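Local coordinates for protein hybrid kinase (Caulobacter vibrioides, PDB 6QRL) that acts as a hybrid histidine kinase switched on by cyclic di-GMP, probably phosphorylating histidine with ATP, and is represented by its Rec1 pseudo-receiver domain, bound to that messenger, at residues Ala2-Arg7 with Ala104-Gln109; Ala10-Asn15 with Ala40-Gly45; Ala21-Ile26 with Gly31-Ala36. One frame throughout, in Å; residues are numbered along the deposited sequence.

Contact 1: residues Ala2-Arg7 with Ala104-Gln109. With C2E (9,9'-[(2R,3R,3aS,5S,7aR,9R,10R,10aS,12S,14aR)-3,5,10,12-tetrahydroxy-5,12-dioxidooctahydro-2H,7H-difuro[3,2-d:3',2'-j][1,3,7,9,2,8]tetraoxadiphosphacyclododecine-2,9-diyl]bis(2-amino-1,9-dihydro-6H-purin-6-one)), chain C.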
ATOM      1  N   ALA A   2      15.620   5.641 -12.038  1.00 78.00           N
ATOM      2  CA  ALA A   2      15.240   5.568 -10.601  1.00 67.89           C
ATOM      3  C   ALA A   2      14.011   6.440 -10.357  1.00 62.25           C
ATOM      4  O   ALA A   2      14.095   7.495  -9.714  1.00 60.08           O
ATOM      5  CB  ALA A   2      16.390   5.989  -9.707  1.00 68.78           C
ATOM      6  N   PRO A   3      12.831   6.039 -10.879  1.00 56.42           N
ATOM      7  CA  PRO A   3      11.641   6.891 -10.796  1.00 54.07           C
ATOM      8  C   PRO A   3      11.108   7.073  -9.366  1.00 51.27           C
ATOM      9  O   PRO A   3      10.343   7.970  -9.162  1.00 49.87           O
ATOM     10  CB  PRO A   3      10.629   6.158 -11.694  1.00 53.93           C
ATOM     11  CG  PRO A   3      11.059   4.687 -11.627  1.00 52.87           C
ATOM     12  CD  PRO A   3      12.570   4.767 -11.580  1.00 55.62           C
ATOM     13  N   LEU A   4      11.520   6.231  -8.412  1.00 50.56           N
ATOM     14  CA  LEU A   4      11.096   6.353  -6.987  1.00 50.24           C
ATOM     15  C   LEU A   4      12.220   6.945  -6.124  1.00 54.20           C
ATOM     16  O   LEU A   4      12.115   6.826  -4.868  1.00 57.43           O
ATOM     17  CB  LEU A   4      10.690   4.977  -6.446  1.00 45.86           C
ATOM     18  CG  LEU A   4       9.425   4.355  -7.034  1.00 43.93           C
ATOM     19  CD1 LEU A   4       9.041   3.102  -6.249  1.00 43.25           C
ATOM     20  CD2 LEU A   4       8.276   5.356  -7.081  1.00 43.49           C
ATOM     21  N   GLU A   5      13.257   7.547  -6.714  1.00 55.06           N
ATOM     22  CA  GLU A   5      14.337   8.190  -5.907  1.00 58.35           C
ATOM     23  C   GLU A   5      13.701   9.131  -4.861  1.00 54.60           C
ATOM     24  O   GLU A   5      12.922   9.993  -5.235  1.00 51.03           O
ATOM     25  CB  GLU A   5      15.370   8.887  -6.805  1.00 63.65           C
ATOM     26  CG  GLU A   5      16.483   9.621  -6.049  1.00 68.70           C
ATOM     27  CD  GLU A   5      17.395   8.821  -5.116  1.00 73.09           C
ATOM     28  OE1 GLU A   5      17.291   7.559  -5.066  1.00 75.40           O
ATOM     29  OE2 GLU A   5      18.237   9.467  -4.423  1.00 77.35           O
ATOM     30  N   GLY A   6      14.019   8.929  -3.582  1.00 54.39           N
ATOM     31  CA  GLY A   6      13.614   9.816  -2.477  1.00 55.03           C
ATOM     32  C   GLY A   6      12.185   9.544  -2.032  1.00 54.71           C
ATOM     33  O   GLY A   6      11.617  10.438  -1.354  1.00 57.18           O
ATOM     34  N   ARG A   7      11.580   8.419  -2.457  1.00 48.19           N
ATOM     35  CA  ARG A   7      10.201   8.065  -2.039  1.00 46.08           C
ATOM     36  C   ARG A   7      10.238   6.907  -1.037  1.00 43.70           C
ATOM     37  O   ARG A   7      11.042   5.971  -1.234  1.00 42.70           O
ATOM     38  CB  ARG A   7       9.336   7.805  -3.270  1.00 46.59           C
ATOM     39  CG  ARG A   7       8.954   9.103  -3.979  1.00 49.01           C
ATOM     40  CD  ARG A   7       9.057   9.048  -5.485  1.00 49.39           C
ATOM     41  NE  ARG A   7       8.919  10.345  -6.166  1.00 51.02           N
ATOM     42  CZ  ARG A   7       7.831  11.126  -6.150  1.00 50.84           C
ATOM     43  NH1 ARG A   7       6.746  10.776  -5.476  1.00 48.18           N
ATOM     44  NH2 ARG A   7       7.829  12.270  -6.817  1.00 52.16           N
ATOM     45  N   ALA A 104       6.639  -1.556 -13.190  1.00 37.88           N
ATOM     46  CA  ALA A 104       6.141  -0.309 -13.824  1.00 38.99           C
ATOM     47  C   ALA A 104       4.788   0.095 -13.216  1.00 36.90           C
ATOM     48  O   ALA A 104       4.543   1.293 -13.058  1.00 34.47           O
ATOM     49  CB  ALA A 104       6.042  -0.473 -15.328  1.00 39.07           C
ATOM     50  N   SER A 105       3.941  -0.880 -12.880  1.00 35.79           N
ATOM     51  CA  SER A 105       2.595  -0.631 -12.317  1.00 34.55           C
ATOM     52  C   SER A 105       2.750  -0.142 -10.882  1.00 34.61           C
ATOM     53  O   SER A 105       2.037   0.804 -10.489  1.00 32.39           O
ATOM     54  CB  SER A 105       1.728  -1.845 -12.405  1.00 34.99           C
ATOM     55  OG  SER A 105       1.389  -2.151 -13.745  1.00 34.09           O
ATOM     56  N   LEU A 106       3.642  -0.781 -10.123  1.00 34.68           N
ATOM     57  CA  LEU A 106       3.932  -0.386  -8.722  1.00 35.49           C
ATOM     58  C   LEU A 106       4.372   1.085  -8.722  1.00 34.48           C
ATOM     59  O   LEU A 106       3.795   1.887  -7.963  1.00 32.55           O
ATOM     60  CB  LEU A 106       5.004  -1.312  -8.137  1.00 37.67           C
ATOM     61  CG  LEU A 106       5.358  -1.047  -6.668  1.00 39.17           C
ATOM     62  CD1 LEU A 106       5.920  -2.312  -6.012  1.00 40.47           C
ATOM     63  CD2 LEU A 106       6.348   0.107  -6.556  1.00 40.45           C
ATOM     64  N   VAL A 107       5.324   1.428  -9.586  1.00 36.20           N
ATOM     65  CA  VAL A 107       5.861   2.813  -9.706  1.00 37.48           C
ATOM     66  C   VAL A 107       4.720   3.801 -10.006  1.00 38.38           C
ATOM     67  O   VAL A 107       4.623   4.822  -9.319  1.00 38.47           O
ATOM     68  CB  VAL A 107       6.968   2.860 -10.780  1.00 39.23           C
ATOM     69  CG1 VAL A 107       7.338   4.284 -11.144  1.00 41.53           C
ATOM     70  CG2 VAL A 107       8.195   2.071 -10.317  1.00 39.48           C
ATOM     71  N   ALA A 108       3.888   3.538 -11.011  1.00 38.22           N
ATOM     72  CA  ALA A 108       2.777   4.432 -11.401  1.00 38.40           C
ATOM     73  C   ALA A 108       1.821   4.608 -10.213  1.00 37.08           C
ATOM     74  O   ALA A 108       1.492   5.750  -9.930  1.00 37.15           O
ATOM     75  CB  ALA A 108       2.069   3.900 -12.625  1.00 38.65           C
ATOM     76  N   GLN A 109       1.419   3.546  -9.491  1.00 36.47           N
ATOM     77  CA  GLN A 109       0.406   3.705  -8.408  1.00 35.61           C
ATOM     78  C   GLN A 109       1.015   4.418  -7.185  1.00 36.45           C
ATOM     79  O   GLN A 109       0.285   5.146  -6.505  1.00 36.42           O
ATOM     80  CB  GLN A 109      -0.221   2.370  -8.039  1.00 35.98           C
ATOM     81  CG  GLN A 109      -1.134   1.821  -9.130  1.00 35.79           C
ATOM     82  CD  GLN A 109      -2.249   2.763  -9.510  1.00 37.08           C
ATOM     83  OE1 GLN A 109      -2.937   3.304  -8.640  1.00 39.51           O
ATOM     84  NE2 GLN A 109      -2.427   2.967 -10.814  1.00 35.73           N
TER
HETATM   85  P1  C2E C 401      -6.593  -3.541 -15.649  1.00 45.60           P
HETATM   86  O2P C2E C 401      -6.231  -3.910 -14.228  1.00 42.35           O
HETATM   87  O1P C2E C 401      -8.027  -3.588 -16.084  1.00 46.55           O
HETATM   88  O5' C2E C 401      -6.153  -2.009 -15.806  1.00 46.13           O
HETATM   89  C5' C2E C 401      -6.595  -1.289 -16.957  1.00 48.76           C
HETATM   90  C4' C2E C 401      -6.053   0.104 -16.847  1.00 49.19           C
HETATM   91  O4' C2E C 401      -6.689   0.784 -15.748  1.00 49.60           O
HETATM   92  C3' C2E C 401      -4.571   0.187 -16.522  1.00 50.63           C
HETATM   93  O3' C2E C 401      -3.877   0.010 -17.769  1.00 51.01           O
HETATM   94  C2' C2E C 401      -4.453   1.580 -15.864  1.00 50.82           C
HETATM   95  O2' C2E C 401      -3.958   2.551 -16.763  1.00 51.47           O
HETATM   96  C1' C2E C 401      -5.884   1.891 -15.406  1.00 51.24           C
HETATM   97  N9  C2E C 401      -6.071   2.084 -13.968  1.00 51.45           N
HETATM   98  C8  C2E C 401      -6.991   2.928 -13.392  1.00 50.17           C
HETATM   99  N7  C2E C 401      -7.008   2.851 -12.083  1.00 49.44           N
HETATM  100  C5  C2E C 401      -6.063   1.883 -11.775  1.00 45.29           C
HETATM  101  C6  C2E C 401      -5.650   1.380 -10.520  1.00 42.72           C
HETATM  102  O6  C2E C 401      -6.078   1.664  -9.400  1.00 41.11           O
HETATM  103  N1  C2E C 401      -4.672   0.395 -10.655  1.00 42.09           N
HETATM  104  C2  C2E C 401      -4.136  -0.041 -11.844  1.00 42.64           C
HETATM  105  N2  C2E C 401      -3.204  -1.003 -11.762  1.00 42.44           N
HETATM  106  N3  C2E C 401      -4.520   0.431 -13.033  1.00 45.19           N
HETATM  107  C4  C2E C 401      -5.480   1.390 -12.927  1.00 47.55           C
HETATM  108  P11 C2E C 401      -2.471  -0.759 -17.694  1.00 47.66           P
HETATM  109  O21 C2E C 401      -1.757  -0.175 -16.512  1.00 48.11           O
HETATM  110  O11 C2E C 401      -1.832  -0.694 -19.051  1.00 50.94           O
HETATM  111  O5A C2E C 401      -2.853  -2.292 -17.428  1.00 45.68           O
HETATM  112  C5A C2E C 401      -3.382  -3.139 -18.492  1.00 45.60           C
HETATM  113  C4A C2E C 401      -3.650  -4.516 -17.936  1.00 44.32           C
HETATM  114  O4A C2E C 401      -2.392  -5.194 -17.699  1.00 43.63           O
HETATM  115  C3A C2E C 401      -4.360  -4.571 -16.587  1.00 42.98           C
HETATM  116  O3A C2E C 401      -5.770  -4.371 -16.771  1.00 46.44           O
HETATM  117  C2A C2E C 401      -3.960  -5.958 -16.094  1.00 42.60           C
HETATM  118  O2A C2E C 401      -4.624  -7.071 -16.637  1.00 47.39           O
HETATM  119  C1A C2E C 401      -2.509  -6.043 -16.570  1.00 42.47           C
HETATM  120  N91 C2E C 401      -1.599  -5.585 -15.536  1.00 37.04           N
HETATM  121  C81 C2E C 401      -1.275  -4.274 -15.299  1.00 36.15           C
HETATM  122  N71 C2E C 401      -0.484  -4.114 -14.265  1.00 35.73           N
HETATM  123  C51 C2E C 401      -0.288  -5.404 -13.794  1.00 35.41           C
HETATM  124  C61 C2E C 401       0.490  -5.847 -12.702  1.00 35.99           C
HETATM  125  O61 C2E C 401       1.104  -5.155 -11.878  1.00 36.49           O
HETATM  126  N11 C2E C 401       0.437  -7.239 -12.582  1.00 36.74           N
HETATM  127  C21 C2E C 401      -0.260  -8.089 -13.409  1.00 35.67           C
HETATM  128  N21 C2E C 401      -0.148  -9.397 -13.125  1.00 35.57           N
HETATM  129  N31 C2E C 401      -1.016  -7.675 -14.422  1.00 34.90           N
HETATM  130  C41 C2E C 401      -0.969  -6.328 -14.569  1.00 36.18           C

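Contact 2: residues Ala10-Asn15 with Ala40-Gly45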
ATOM      1  N   ALA A  10       5.905   1.558   2.166  1.00 32.84           N
ATOM      2  CA  ALA A  10       5.676   0.403   3.076  1.00 33.88           C
ATOM      3  C   ALA A  10       4.979  -0.733   2.327  1.00 33.64           C
ATOM      4  O   ALA A  10       4.152  -0.446   1.411  1.00 31.69           O
ATOM      5  CB  ALA A  10       4.866   0.843   4.269  1.00 34.91           C
ATOM      6  N   ILE A  11       5.287  -1.977   2.686  1.00 34.21           N
ATOM      7  CA  ILE A  11       4.544  -3.189   2.215  1.00 32.25           C
ATOM      8  C   ILE A  11       4.051  -3.923   3.461  1.00 33.28           C
ATOM      9  O   ILE A  11       4.877  -4.372   4.239  1.00 33.39           O
ATOM     10  CB  ILE A  11       5.370  -4.081   1.258  1.00 33.59           C
ATOM     11  CG1 ILE A  11       4.646  -5.389   0.948  1.00 34.67           C
ATOM     12  CG2 ILE A  11       6.794  -4.335   1.754  1.00 33.88           C
ATOM     13  CD1 ILE A  11       3.373  -5.178   0.138  1.00 35.80           C
ATOM     14  N   ALA A  12       2.746  -3.875   3.706  1.00 31.05           N
ATOM     15  CA  ALA A  12       2.043  -4.640   4.760  1.00 29.57           C
ATOM     16  C   ALA A  12       1.506  -5.935   4.153  1.00 29.12           C
ATOM     17  O   ALA A  12       0.583  -5.903   3.321  1.00 30.98           O
ATOM     18  CB  ALA A  12       0.944  -3.809   5.341  1.00 31.17           C
ATOM     19  N   SER A  13       2.095  -7.061   4.505  1.00 30.72           N
ATOM     20  CA  SER A  13       1.660  -8.385   4.005  1.00 29.97           C
ATOM     21  C   SER A  13       2.025  -9.446   5.025  1.00 29.57           C
ATOM     22  O   SER A  13       3.143  -9.432   5.551  1.00 30.92           O
ATOM     23  CB  SER A  13       2.279  -8.722   2.672  1.00 30.47           C
ATOM     24  OG  SER A  13       1.953 -10.054   2.307  1.00 28.76           O
ATOM     25  N   PRO A  14       1.138 -10.436   5.252  1.00 29.24           N
ATOM     26  CA  PRO A  14       1.465 -11.562   6.129  1.00 30.18           C
ATOM     27  C   PRO A  14       2.344 -12.588   5.402  1.00 31.74           C
ATOM     28  O   PRO A  14       2.753 -13.506   6.022  1.00 30.91           O
ATOM     29  CB  PRO A  14       0.097 -12.183   6.434  1.00 30.43           C
ATOM     30  CG  PRO A  14      -0.740 -11.856   5.181  1.00 30.09           C
ATOM     31  CD  PRO A  14      -0.225 -10.519   4.690  1.00 28.64           C
ATOM     32  N   ASN A  15       2.567 -12.416   4.092  1.00 32.38           N
ATOM     33  CA  ASN A  15       3.308 -13.382   3.231  1.00 33.20           C
ATOM     34  C   ASN A  15       4.770 -12.935   3.090  1.00 32.72           C
ATOM     35  O   ASN A  15       5.006 -11.849   2.548  1.00 30.57           O
ATOM     36  CB  ASN A  15       2.606 -13.468   1.871  1.00 36.73           C
ATOM     37  CG  ASN A  15       3.152 -14.540   0.960  1.00 38.28           C
ATOM     38  OD1 ASN A  15       4.324 -14.533   0.590  1.00 39.51           O
ATOM     39  ND2 ASN A  15       2.251 -15.382   0.496  1.00 41.93           N
ATOM     40  N   ALA A  40      -1.131  -2.008  11.278  1.00 37.42           N
ATOM     41  CA  ALA A  40      -0.600  -1.371  12.514  1.00 38.70           C
ATOM     42  C   ALA A  40       0.940  -1.339  12.449  1.00 38.23           C
ATOM     43  O   ALA A  40       1.511  -0.279  12.676  1.00 37.00           O
ATOM     44  CB  ALA A  40      -1.117  -2.044  13.768  1.00 40.67           C
ATOM     45  N   SER A  41       1.612  -2.428  12.064  1.00 37.30           N
ATOM     46  CA  SER A  41       3.093  -2.490  12.101  1.00 38.56           C
ATOM     47  C   SER A  41       3.675  -1.607  10.987  1.00 37.49           C
ATOM     48  O   SER A  41       4.743  -1.017  11.165  1.00 36.56           O
ATOM     49  CB  SER A  41       3.580  -3.928  12.083  1.00 40.84           C
ATOM     50  OG  SER A  41       3.191  -4.573  10.869  1.00 42.51           O
ATOM     51  N   ALA A  42       2.978  -1.455   9.865  1.00 36.26           N
ATOM     52  CA  ALA A  42       3.356  -0.533   8.768  1.00 35.22           C
ATOM     53  C   ALA A  42       3.279   0.922   9.258  1.00 37.16           C
ATOM     54  O   ALA A  42       4.215   1.680   8.994  1.00 40.16           O
ATOM     55  CB  ALA A  42       2.463  -0.772   7.576  1.00 34.01           C
ATOM     56  N   LEU A  43       2.238   1.293   9.995  1.00 37.97           N
ATOM     57  CA  LEU A  43       2.107   2.663  10.557  1.00 40.23           C
ATOM     58  C   LEU A  43       3.225   2.906  11.578  1.00 42.20           C
ATOM     59  O   LEU A  43       3.782   3.999  11.573  1.00 42.70           O
ATOM     60  CB  LEU A  43       0.723   2.844  11.186  1.00 40.60           C
ATOM     61  CG  LEU A  43      -0.451   2.895  10.198  1.00 41.25           C
ATOM     62  CD1 LEU A  43      -1.769   3.056  10.954  1.00 41.82           C
ATOM     63  CD2 LEU A  43      -0.293   4.009   9.176  1.00 40.77           C
ATOM     64  N   ALA A  44       3.568   1.924  12.406  1.00 41.63           N
ATOM     65  CA  ALA A  44       4.574   2.099  13.482  1.00 42.70           C
ATOM     66  C   ALA A  44       5.979   2.137  12.875  1.00 42.66           C
ATOM     67  O   ALA A  44       6.819   2.768  13.473  1.00 44.01           O
ATOM     68  CB  ALA A  44       4.445   1.014  14.516  1.00 42.96           C
ATOM     69  N   GLY A  45       6.229   1.474  11.741  1.00 41.02           N
ATOM     70  CA  GLY A  45       7.592   1.201  11.243  1.00 42.98           C
ATOM     71  C   GLY A  45       8.002   2.076  10.062  1.00 42.14           C
ATOM     72  O   GLY A  45       9.210   2.086   9.703  1.00 42.33           O
TER

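Contact 3: residues Ala21-Ile26 with Gly31-Ala36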
ATOM      1  N   ALA A  21       9.748  -9.745  -2.148  1.00 34.46           N
ATOM      2  CA  ALA A  21       9.643  -9.436  -3.592  1.00 35.56           C
ATOM      3  C   ALA A  21       9.261  -7.972  -3.801  1.00 33.39           C
ATOM      4  O   ALA A  21       9.847  -7.345  -4.711  1.00 34.24           O
ATOM      5  CB  ALA A  21       8.672 -10.356  -4.297  1.00 36.08           C
ATOM      6  N   THR A  22       8.275  -7.472  -3.073  1.00 33.44           N
ATOM      7  CA  THR A  22       7.798  -6.078  -3.222  1.00 32.56           C
ATOM      8  C   THR A  22       8.902  -5.135  -2.732  1.00 32.79           C
ATOM      9  O   THR A  22       9.186  -4.163  -3.447  1.00 32.39           O
ATOM     10  CB  THR A  22       6.463  -5.849  -2.508  1.00 32.84           C
ATOM     11  OG1 THR A  22       5.556  -6.885  -2.890  1.00 31.24           O
ATOM     12  CG2 THR A  22       5.854  -4.506  -2.836  1.00 33.55           C
ATOM     13  N   ALA A  23       9.556  -5.427  -1.605  1.00 32.66           N
ATOM     14  CA  ALA A  23      10.686  -4.587  -1.123  1.00 34.43           C
ATOM     15  C   ALA A  23      11.802  -4.538  -2.188  1.00 35.25           C
ATOM     16  O   ALA A  23      12.337  -3.432  -2.459  1.00 36.84           O
ATOM     17  CB  ALA A  23      11.213  -5.072   0.199  1.00 35.58           C
ATOM     18  N   ARG A  24      12.128  -5.663  -2.831  1.00 35.15           N
ATOM     19  CA  ARG A  24      13.182  -5.670  -3.887  1.00 37.68           C
ATOM     20  C   ARG A  24      12.742  -4.806  -5.085  1.00 36.41           C
ATOM     21  O   ARG A  24      13.602  -4.089  -5.612  1.00 34.90           O
ATOM     22  CB  ARG A  24      13.560  -7.108  -4.260  1.00 41.43           C
ATOM     23  CG  ARG A  24      14.292  -7.851  -3.144  1.00 45.99           C
ATOM     24  CD  ARG A  24      14.828  -9.211  -3.598  1.00 52.63           C
ATOM     25  NE  ARG A  24      14.440 -10.359  -2.775  1.00 56.20           N
ATOM     26  CZ  ARG A  24      15.229 -11.012  -1.910  1.00 62.65           C
ATOM     27  NH1 ARG A  24      16.480 -10.628  -1.688  1.00 65.38           N
ATOM     28  NH2 ARG A  24      14.750 -12.060  -1.253  1.00 63.75           N
ATOM     29  N   GLN A  25      11.453  -4.831  -5.477  1.00 36.90           N
ATOM     30  CA  GLN A  25      10.917  -4.002  -6.594  1.00 35.69           C
ATOM     31  C   GLN A  25      10.971  -2.527  -6.210  1.00 35.51           C
ATOM     32  O   GLN A  25      11.396  -1.736  -7.068  1.00 35.30           O
ATOM     33  CB  GLN A  25       9.487  -4.375  -6.969  1.00 35.69           C
ATOM     34  CG  GLN A  25       9.427  -5.710  -7.685  1.00 38.11           C
ATOM     35  CD  GLN A  25       8.002  -6.049  -7.997  1.00 38.48           C
ATOM     36  OE1 GLN A  25       7.136  -5.879  -7.143  1.00 39.44           O
ATOM     37  NE2 GLN A  25       7.751  -6.456  -9.237  1.00 41.07           N
ATOM     38  N   ILE A  26      10.620  -2.177  -4.962  1.00 34.32           N
ATOM     39  CA  ILE A  26      10.643  -0.757  -4.509  1.00 34.80           C
ATOM     40  C   ILE A  26      12.079  -0.250  -4.647  1.00 38.46           C
ATOM     41  O   ILE A  26      12.253   0.810  -5.234  1.00 37.44           O
ATOM     42  CB  ILE A  26      10.107  -0.629  -3.079  1.00 34.21           C
ATOM     43  CG1 ILE A  26       8.594  -0.841  -3.031  1.00 34.37           C
ATOM     44  CG2 ILE A  26      10.512   0.696  -2.453  1.00 34.62           C
ATOM     45  CD1 ILE A  26       8.073  -1.220  -1.665  1.00 34.18           C
ATOM     46  N   GLY A  31      13.433   3.533  -4.712  1.00 45.14           N
ATOM     47  CA  GLY A  31      12.682   3.881  -3.487  1.00 44.01           C
ATOM     48  C   GLY A  31      13.301   3.281  -2.237  1.00 43.46           C
ATOM     49  O   GLY A  31      14.229   2.469  -2.372  1.00 42.38           O
ATOM     50  N   ARG A  32      12.792   3.664  -1.062  1.00 44.50           N
ATOM     51  CA  ARG A  32      13.140   3.034   0.244  1.00 45.85           C
ATOM     52  C   ARG A  32      11.943   2.210   0.720  1.00 41.97           C
ATOM     53  O   ARG A  32      10.829   2.789   0.789  1.00 38.38           O
ATOM     54  CB  ARG A  32      13.516   4.097   1.279  1.00 50.90           C
ATOM     55  CG  ARG A  32      15.013   4.389   1.361  1.00 59.52           C
ATOM     56  CD  ARG A  32      15.450   5.225   2.575  1.00 65.50           C
ATOM     57  NE  ARG A  32      15.897   6.552   2.155  1.00 72.06           N
ATOM     58  CZ  ARG A  32      15.132   7.497   1.583  1.00 73.15           C
ATOM     59  NH1 ARG A  32      13.841   7.297   1.367  1.00 70.83           N
ATOM     60  NH2 ARG A  32      15.672   8.648   1.218  1.00 74.35           N
ATOM     61  N   ALA A  33      12.180   0.927   1.035  1.00 39.33           N
ATOM     62  CA  ALA A  33      11.147  -0.087   1.362  1.00 38.14           C
ATOM     63  C   ALA A  33      11.049  -0.274   2.878  1.00 36.14           C
ATOM     64  O   ALA A  33      12.095  -0.355   3.511  1.00 36.30           O
ATOM     65  CB  ALA A  33      11.438  -1.406   0.671  1.00 39.36           C
ATOM     66  N   TYR A  34       9.832  -0.332   3.413  1.00 33.26           N
ATOM     67  CA  TYR A  34       9.513  -0.564   4.849  1.00 34.98           C
ATOM     68  C   TYR A  34       8.574  -1.775   4.946  1.00 33.89           C
ATOM     69  O   TYR A  34       7.378  -1.617   4.703  1.00 34.06           O
ATOM     70  CB  TYR A  34       8.959   0.713   5.513  1.00 35.00           C
ATOM     71  CG  TYR A  34       9.972   1.825   5.488  1.00 36.81           C
ATOM     72  CD1 TYR A  34      10.068   2.630   4.372  1.00 38.35           C
ATOM     73  CD2 TYR A  34      10.910   2.004   6.503  1.00 38.79           C
ATOM     74  CE1 TYR A  34      11.036   3.618   4.274  1.00 41.50           C
ATOM     75  CE2 TYR A  34      11.890   2.986   6.417  1.00 41.73           C
ATOM     76  CZ  TYR A  34      11.944   3.806   5.299  1.00 42.78           C
ATOM     77  OH  TYR A  34      12.904   4.760   5.126  1.00 46.68           O
ATOM     78  N   ALA A  35       9.121  -2.969   5.210  1.00 33.44           N
ATOM     79  CA  ALA A  35       8.355  -4.241   5.228  1.00 33.51           C
ATOM     80  C   ALA A  35       7.651  -4.390   6.577  1.00 34.02           C
ATOM     81  O   ALA A  35       8.290  -4.137   7.593  1.00 33.74           O
ATOM     82  CB  ALA A  35       9.284  -5.407   4.981  1.00 34.54           C
ATOM     83  N   ALA A  36       6.379  -4.763   6.592  1.00 33.16           N
ATOM     84  CA  ALA A  36       5.614  -4.977   7.835  1.00 33.76           C
ATOM     85  C   ALA A  36       4.635  -6.143   7.683  1.00 32.13           C
ATOM     86  O   ALA A  36       4.196  -6.423   6.538  1.00 30.37           O
ATOM     87  CB  ALA A  36       4.903  -3.702   8.170  1.00 36.00           C
TER

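Contact 1: residues Ala2-Arg7 with Ala104-Gln109
L4 and V107 bring the two backbones nearest each other, their CA atoms 6.9 Å apart, where the irregular segment A2-R7 passes the helical segment A104-Q109. Two overlapping turns shape A2-R7: a type I turn from A2 to E5 and a type II turn from L4 to R7, with G6 at the positive phi of the second. The contact itself is wholly apolar. The P3 ring sets CG 3.8 Å from V107 CG1, the two side chains crossing at about a right angle. With chi1 of 168°, V107 holds CG1 anti to its backbone N and CG2 anti to its carbonyl carbon, and both methyls reach A2-R7: CG2 lies 4.2 Å from L4 CG. The leucine tip goes further, bringing L4 CD1 to 4.0 Å from L106 CD2. From other positions of the same helix, S105 and Q109 reach cyclic di-GMP: S105 OG donates a 2.8 Å hydrogen bond to N71 of one guanine, while Q109, bent at chi2, lays its amide near the other guanine, with NE2 3.4 Å from N1. The helix therefore carries ligand-binding residues as well as the packing surface for A2-R7. L4 also rests on A29, V110 and L111; L106 reaches T22 and Q25 of helix 16-28, and S105 and Q109 touch L97 of strand 95-98.

Contact 2: residues Ala10-Asn15 with Ala40-Gly45
A42 meets A10 and A12 through methyl groups: its CB lies 4.1 Å from A12 CB and 4.4 Å from A10 CB. The two strand alanines project on the same face, so the single helix methyl approaches both. Their small size lets helix 39-45 come close to the strand, with the CA atoms of A12 and A42 5.9 Å apart. All three residues are buried. I11, between the two, points away from the helix and touches T22 of helix 16-28, as expected of the doubly wound alpha/beta receiver fold, in which helices cover both faces of a central parallel sheet. A36 of strand 32-36 extends the alanine surface by packing on A42, while L52 and A46 pack on A10, and L58 on A12. Past the strand end the chain turns at S13. Its OG, anti to its own backbone N (chi1 174°), stands beside the carbonyl carbon and accepts N15 N at 3.0 Å with an N-H...O angle of 161°, forming an ST turn. The same OG is hydrogen-bonded to OD2 of D55, the predicted phosphorylation position, unmodified here. N15 then N-caps helix 16-28, its OD1 accepting from V18 N.

Contact 3: residues Ala21-Ile26 with Gly31-Ala36
I26 packs against G31, R32 and A33 where helix 16-28 runs beside strand 32-36, the local axes nearly antiparallel at 164° and 7.4 Å apart at closest approach. Its CB already lies 4.1 Å from A33 CB. From there the side chain forks. CG1 stands beside the backbone N (chi1 -72°), which leaves CG2 anti to that N and directed at the incoming chain. CG2 approaches backbone more than side chain: it lies 3.8 Å from R32 C, with G31 C about as near, and 3.9 Å from A33 CB. G31 has no side chain, so this methyl can settle closely against the start of the segment. The other branch ends in CD1, which returns to A33 CB at 4.1 Å; the residue thus grips one alanine methyl with both arms, and it also touches V9 of strand 8-12. One turn earlier on the helix, A23 closes the other part of the same patch, its CB 3.7 Å from A33 CB. A polar link joins the backbones: G31 N donates to I26 O at 3.0 Å. This bond is somewhat bent, with an N-H...O angle of 145°, and the donor is tilted out of the carbonyl plane. Q25, which takes no part in this packing, donates from NE2 to L101 O and touches bound cyclic di-GMP, so the helix serves both the sheet and the ligand pocket. Strand 32-36 pairs with strand 8-12 through backbone bonds of R32 and Y34 with V9, and of Y34 and A36 with I11. Strand 8-12, helix 16-28 and strand 32-36 together form the beta-alpha-beta crossover with which receiver domains characteristically begin.

In the fold
From the N terminus, the chain lays down A2-R7, whose partner in contact 1 arrives only with helix 103-111, so this contact closes a loop over nearly the whole domain. Contact 2 follows on strand 8-12 and closes a smaller loop at helix 39-45. Within that loop lies contact 3, a short closure between helix 16-28 and the strand after it; the three therefore nest without crossing. Contacts 2 and 3 meet where neighbouring strands 8-12 and 32-36 pair, contact 2 under helix 39-45 and contact 3 under helix 16-28. Contact 3 reaches contact 1 twice: R7 bonds to R32, tying the N-terminal loop to the edge strand, and L106 ties helix 103-111 to helix 16-28.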